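Local coordinates for exported protein (Bacteroides fragilis, PDB 3MSW) that is of unknown function but is probably exported from the cell and folds as a single-layer antiparallel beta-sheet built from beta-hairpin repeats, at residues 12-16 with 17-21; 103-106 with 107-111. All coordinates share one frame; numbering follows the deposited sequence.

Contact 1 (12-16 with 17-21); sequences DTMEG and GKLVC
Leu19 lays its CD1 methyl against the side chain of Asp12, 3.5 Å from CG of that residue and equally near its CB. With CG anti to the backbone N (chi1 174°), the leucine reaches diagonally across to Asp12 on the partner strand, while its CB also meets Met14, a selenomethionine. The Met14 chain, bent at chi2 and chi3, curls back across the hairpin: SE lies over Leu19 CA at 3.8 Å, and CE ends 3.5 Å from Gly17 O. On the face of Thr13 and Glu15, Glu15 CB is met by both methyls of Val20, a bulge residue, CG1 being at 3.8 Å. The backbone holds a classic beta bulge, in which Val20 and Cys21 stand opposite Thr13: Thr13 O takes a good bond from Val20 N (2.9 Å) and a weak one from Cys21 N. Beyond it, Glu15 and Lys18 exchange backbone bonds to close a type I' turn over Gly16 and Gly17, both at positive phi. A water bonds Thr13 OG1 at 2.7 Å and, weakly, Cys21 O. Asp12 OD1 has its charged partner in Arg22. Backbone bonds thus do most of the holding, with a thin apolar cover from Leu19 and Met14 on one face and an ion pair at Asp12.

Contact 2 (103-106 with 107-111); sequences YITD and NNNQL
Asp106 reaches across the turn to Asn108 and Gln110. Its side chain leaves the backbone at CB, and CG sits between the backbone N and the carbonyl carbon (chi1 63°), which swings the carboxylate over the loop and brings CG to 3.7 Å from Gln110 CB. OD1 is gripped twice: Asn108 N at 2.8 Å and Gln110 N at 3.1 Å donate from opposite faces of the carboxylate, each about 50° out of its plane. The bond from Asn108 N makes an Asx turn; Gln110 N, the second donor, lies just past the type I turn. OD2 takes a hydrogen bond from a water that Asn108 ND2 also reaches, and another bond joins it to Tyr137 OH. The backbone of the same residue completes the turn: Asp106 N donates to Gln110 O, and Asp106 O receives Asn109 N, closing the type I turn, as well as the hydroxyl of Thr105. Thr105 CG2 lies 3.7 Å from Asn109 OD1, and Leu111 CD1 packs 4.0 Å from Tyr103 CB. The loop closes the hairpin between strands 94-105 and 111-120, with Thr79 touching Asn107, and Thr134, Ile136 and Tyr137 beyond strand 125-133 lying against Gln110.

Following the chain from the N terminus, strand 9-15 runs into contact 1, which closes the tight turn to strand 18-27. Strands 35-46, 51-60, 65-77 and 80-89 are then added one after another before strand 94-105 reaches contact 2, the turn leading into strand 111-120. The two contacts are in series: neither nests within nor crosses the other, and each links strands adjacent in sequence and in the sheet. The centres of contact 1 and contact 2 are about 27 Å apart. The nearest atoms of contact 1 and contact 2 are about 16 Å apart, without touching. Contact 1 ties the outermost strand 9-15 to its neighbour, while contact 2 joins the seventh and eighth of nine strands, leaving 125-133 as the opposite edge.

Contact 1 (12-16 with 17-21)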
loop_
_atom_site.group_PDB
_atom_site.type_symbol
_atom_site.label_atom_id
_atom_site.label_comp_id
_atom_site.label_asym_id
_atom_site.label_seq_id
_atom_site.Cartn_x
_atom_site.Cartn_y
_atom_site.Cartn_z
ATOM N N ASP A 12 5.910 -10.120 -11.091
ATOM C CA ASP A 12 6.931 -9.263 -10.490
ATOM C C ASP A 12 8.094 -8.934 -11.407
ATOM O O ASP A 12 8.605 -9.809 -12.113
ATOM C CB ASP A 12 7.491 -9.914 -9.210
ATOM C CG ASP A 12 6.481 -9.937 -8.062
ATOM O OD1 ASP A 12 5.380 -9.389 -8.231
ATOM O OD2 ASP A 12 6.815 -10.483 -6.975
ATOM N N THR A 13 8.536 -7.670 -11.362
ATOM C CA THR A 13 9.755 -7.234 -12.054
ATOM C C THR A 13 10.751 -6.858 -10.957
ATOM O O THR A 13 10.460 -6.002 -10.121
ATOM C CB THR A 13 9.495 -6.094 -13.033
ATOM O OG1 THR A 13 8.439 -6.479 -13.914
ATOM C CG2 THR A 13 10.746 -5.716 -13.844
HETATM N N MSE A 14 11.933 -7.501 -10.974
HETATM C CA MSE A 14 13.036 -7.282 -10.028
HETATM C C MSE A 14 14.107 -6.391 -10.662
HETATM O O MSE A 14 14.357 -6.486 -11.862
HETATM C CB MSE A 14 13.712 -8.630 -9.677
HETATM C CG MSE A 14 12.731 -9.677 -9.097
HETATM SE SE MSE A 14 11.788 -9.122 -7.506
HETATM C CE MSE A 14 13.196 -9.173 -6.279
ATOM N N GLU A 15 14.760 -5.558 -9.849
ATOM C CA GLU A 15 15.884 -4.714 -10.277
ATOM C C GLU A 15 16.861 -4.579 -9.101
ATOM O O GLU A 15 16.465 -4.143 -8.020
ATOM C CB GLU A 15 15.397 -3.340 -10.782
ATOM C CG GLU A 15 16.529 -2.416 -11.213
ATOM C CD GLU A 15 17.259 -2.801 -12.487
ATOM O OE1 GLU A 15 16.720 -3.614 -13.269
ATOM O OE2 GLU A 15 18.386 -2.302 -12.692
ATOM N N GLY A 16 18.104 -5.020 -9.301
ATOM C CA GLY A 16 19.132 -5.001 -8.256
ATOM C C GLY A 16 18.712 -5.719 -6.984
ATOM O O GLY A 16 19.035 -5.271 -5.878
ATOM N N GLY A 17 17.955 -6.812 -7.145
ATOM C CA GLY A 17 17.458 -7.627 -6.031
ATOM C C GLY A 17 16.214 -7.139 -5.319
ATOM O O GLY A 17 15.791 -7.756 -4.327
ATOM N N LYS A 18 15.597 -6.037 -5.803
ATOM C CA LYS A 18 14.391 -5.496 -5.172
ATOM C C LYS A 18 13.209 -5.510 -6.120
ATOM O O LYS A 18 13.389 -5.396 -7.337
ATOM C CB LYS A 18 14.638 -4.071 -4.668
ATOM C CG LYS A 18 15.572 -4.011 -3.455
ATOM C CD LYS A 18 15.654 -2.590 -2.901
ATOM C CE LYS A 18 16.406 -2.470 -1.593
ATOM N NZ LYS A 18 17.794 -2.953 -1.738
ATOM N N LEU A 19 12.003 -5.629 -5.566
ATOM C CA LEU A 19 10.779 -5.611 -6.350
ATOM C C LEU A 19 10.484 -4.176 -6.784
ATOM O O LEU A 19 10.275 -3.307 -5.939
ATOM C CB LEU A 19 9.632 -6.172 -5.492
ATOM C CG LEU A 19 8.242 -6.098 -6.103
ATOM C CD1 LEU A 19 8.132 -6.993 -7.306
ATOM C CD2 LEU A 19 7.159 -6.461 -5.063
ATOM N N VAL A 20 10.482 -3.917 -8.095
ATOM C CA VAL A 20 10.210 -2.561 -8.599
ATOM C C VAL A 20 8.808 -2.436 -9.223
ATOM O O VAL A 20 8.267 -1.340 -9.333
ATOM C CB VAL A 20 11.333 -1.991 -9.514
ATOM C CG1 VAL A 20 12.641 -1.827 -8.734
ATOM C CG2 VAL A 20 11.532 -2.841 -10.777
ATOM N N CYS A 21 8.230 -3.546 -9.632
ATOM C CA CYS A 21 6.881 -3.505 -10.206
ATOM C C CYS A 21 6.169 -4.789 -9.953
ATOM O O CYS A 21 6.763 -5.858 -10.074
ATOM C CB CYS A 21 6.936 -3.191 -11.706
ATOM S SG CYS A 21 5.307 -3.097 -12.488
HETATM O O HOH W 1 5.827 -6.569 -13.251
#

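Contact 2 (103-106 with 107-111)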
loop_
_atom_site.group_PDB
_atom_site.type_symbol
_atom_site.label_atom_id
_atom_site.label_comp_id
_atom_site.label_asym_id
_atom_site.label_seq_id
_atom_site.Cartn_x
_atom_site.Cartn_y
_atom_site.Cartn_z
ATOM N N TYR A 103 4.237 1.318 13.625
ATOM C CA TYR A 103 4.645 0.046 14.236
ATOM C C TYR A 103 5.930 0.293 15.004
ATOM O O TYR A 103 6.925 0.731 14.430
ATOM C CB TYR A 103 4.856 -1.054 13.183
ATOM C CG TYR A 103 3.682 -1.209 12.245
ATOM C CD1 TYR A 103 2.602 -2.030 12.574
ATOM C CD2 TYR A 103 3.648 -0.538 11.024
ATOM C CE1 TYR A 103 1.506 -2.159 11.713
ATOM C CE2 TYR A 103 2.561 -0.660 10.163
ATOM C CZ TYR A 103 1.486 -1.456 10.520
ATOM O OH TYR A 103 0.444 -1.587 9.642
ATOM N N ILE A 104 5.897 0.036 16.309
ATOM C CA ILE A 104 7.048 0.191 17.171
ATOM C C ILE A 104 7.526 -1.187 17.600
ATOM O O ILE A 104 6.748 -1.953 18.167
ATOM C CB ILE A 104 6.731 1.132 18.383
ATOM C CG1 ILE A 104 6.340 2.545 17.859
ATOM C CG2 ILE A 104 7.928 1.205 19.369
ATOM C CD1 ILE A 104 5.650 3.409 18.859
ATOM N N THR A 105 8.819 -1.490 17.358
ATOM C CA THR A 105 9.404 -2.748 17.835
ATOM C C THR A 105 10.458 -2.452 18.896
ATOM O O THR A 105 10.817 -1.289 19.111
ATOM C CB THR A 105 10.062 -3.555 16.692
ATOM O OG1 THR A 105 11.285 -2.920 16.312
ATOM C CG2 THR A 105 9.133 -3.792 15.491
ATOM N N ASP A 106 10.976 -3.500 19.543
ATOM C CA ASP A 106 12.115 -3.350 20.446
ATOM C C ASP A 106 13.370 -3.584 19.572
ATOM O O ASP A 106 13.255 -3.723 18.351
ATOM C CB ASP A 106 12.034 -4.300 21.669
ATOM C CG ASP A 106 12.059 -5.797 21.398
ATOM O OD1 ASP A 106 12.428 -6.194 20.279
ATOM O OD2 ASP A 106 11.764 -6.571 22.331
ATOM N N ASN A 107 14.545 -3.647 20.187
ATOM C CA ASN A 107 15.808 -3.852 19.484
ATOM C C ASN A 107 15.953 -5.261 18.872
ATOM O O ASN A 107 16.888 -5.480 18.114
ATOM C CB ASN A 107 16.979 -3.557 20.447
ATOM C CG ASN A 107 17.077 -2.115 20.929
ATOM O OD1 ASN A 107 17.551 -1.845 22.040
ATOM N ND2 ASN A 107 16.674 -1.148 20.106
ATOM N N ASN A 108 15.068 -6.221 19.234
ATOM C CA ASN A 108 15.102 -7.597 18.696
ATOM C C ASN A 108 14.060 -7.817 17.612
ATOM O O ASN A 108 13.880 -8.945 17.148
ATOM C CB ASN A 108 14.939 -8.656 19.813
ATOM C CG ASN A 108 15.893 -8.526 20.974
ATOM O OD1 ASN A 108 17.095 -8.300 20.803
ATOM N ND2 ASN A 108 15.384 -8.721 22.189
ATOM N N ASN A 109 13.389 -6.741 17.182
ATOM C CA ASN A 109 12.338 -6.784 16.156
ATOM C C ASN A 109 11.039 -7.422 16.652
ATOM O O ASN A 109 10.240 -7.916 15.849
ATOM C CB ASN A 109 12.810 -7.404 14.820
ATOM C CG ASN A 109 12.020 -6.943 13.645
ATOM O OD1 ASN A 109 11.554 -5.808 13.613
ATOM N ND2 ASN A 109 11.879 -7.804 12.632
ATOM N N GLN A 110 10.844 -7.447 17.976
ATOM C CA GLN A 110 9.578 -7.911 18.544
ATOM C C GLN A 110 8.630 -6.685 18.519
ATOM O O GLN A 110 9.019 -5.615 18.984
ATOM C CB GLN A 110 9.804 -8.385 19.997
ATOM C CG GLN A 110 8.533 -8.410 20.870
ATOM C CD GLN A 110 7.499 -9.424 20.414
ATOM O OE1 GLN A 110 7.777 -10.604 20.282
ATOM N NE2 GLN A 110 6.269 -9.005 20.273
ATOM N N LEU A 111 7.397 -6.826 17.990
ATOM C CA LEU A 111 6.464 -5.713 18.001
ATOM C C LEU A 111 6.099 -5.344 19.445
ATOM O O LEU A 111 5.760 -6.232 20.219
ATOM C CB LEU A 111 5.185 -6.100 17.240
ATOM C CG LEU A 111 4.174 -4.970 17.040
ATOM C CD1 LEU A 111 4.741 -3.869 16.088
ATOM C CD2 LEU A 111 2.835 -5.531 16.538
HETATM O O HOH W 2 12.284 -9.211 22.353
#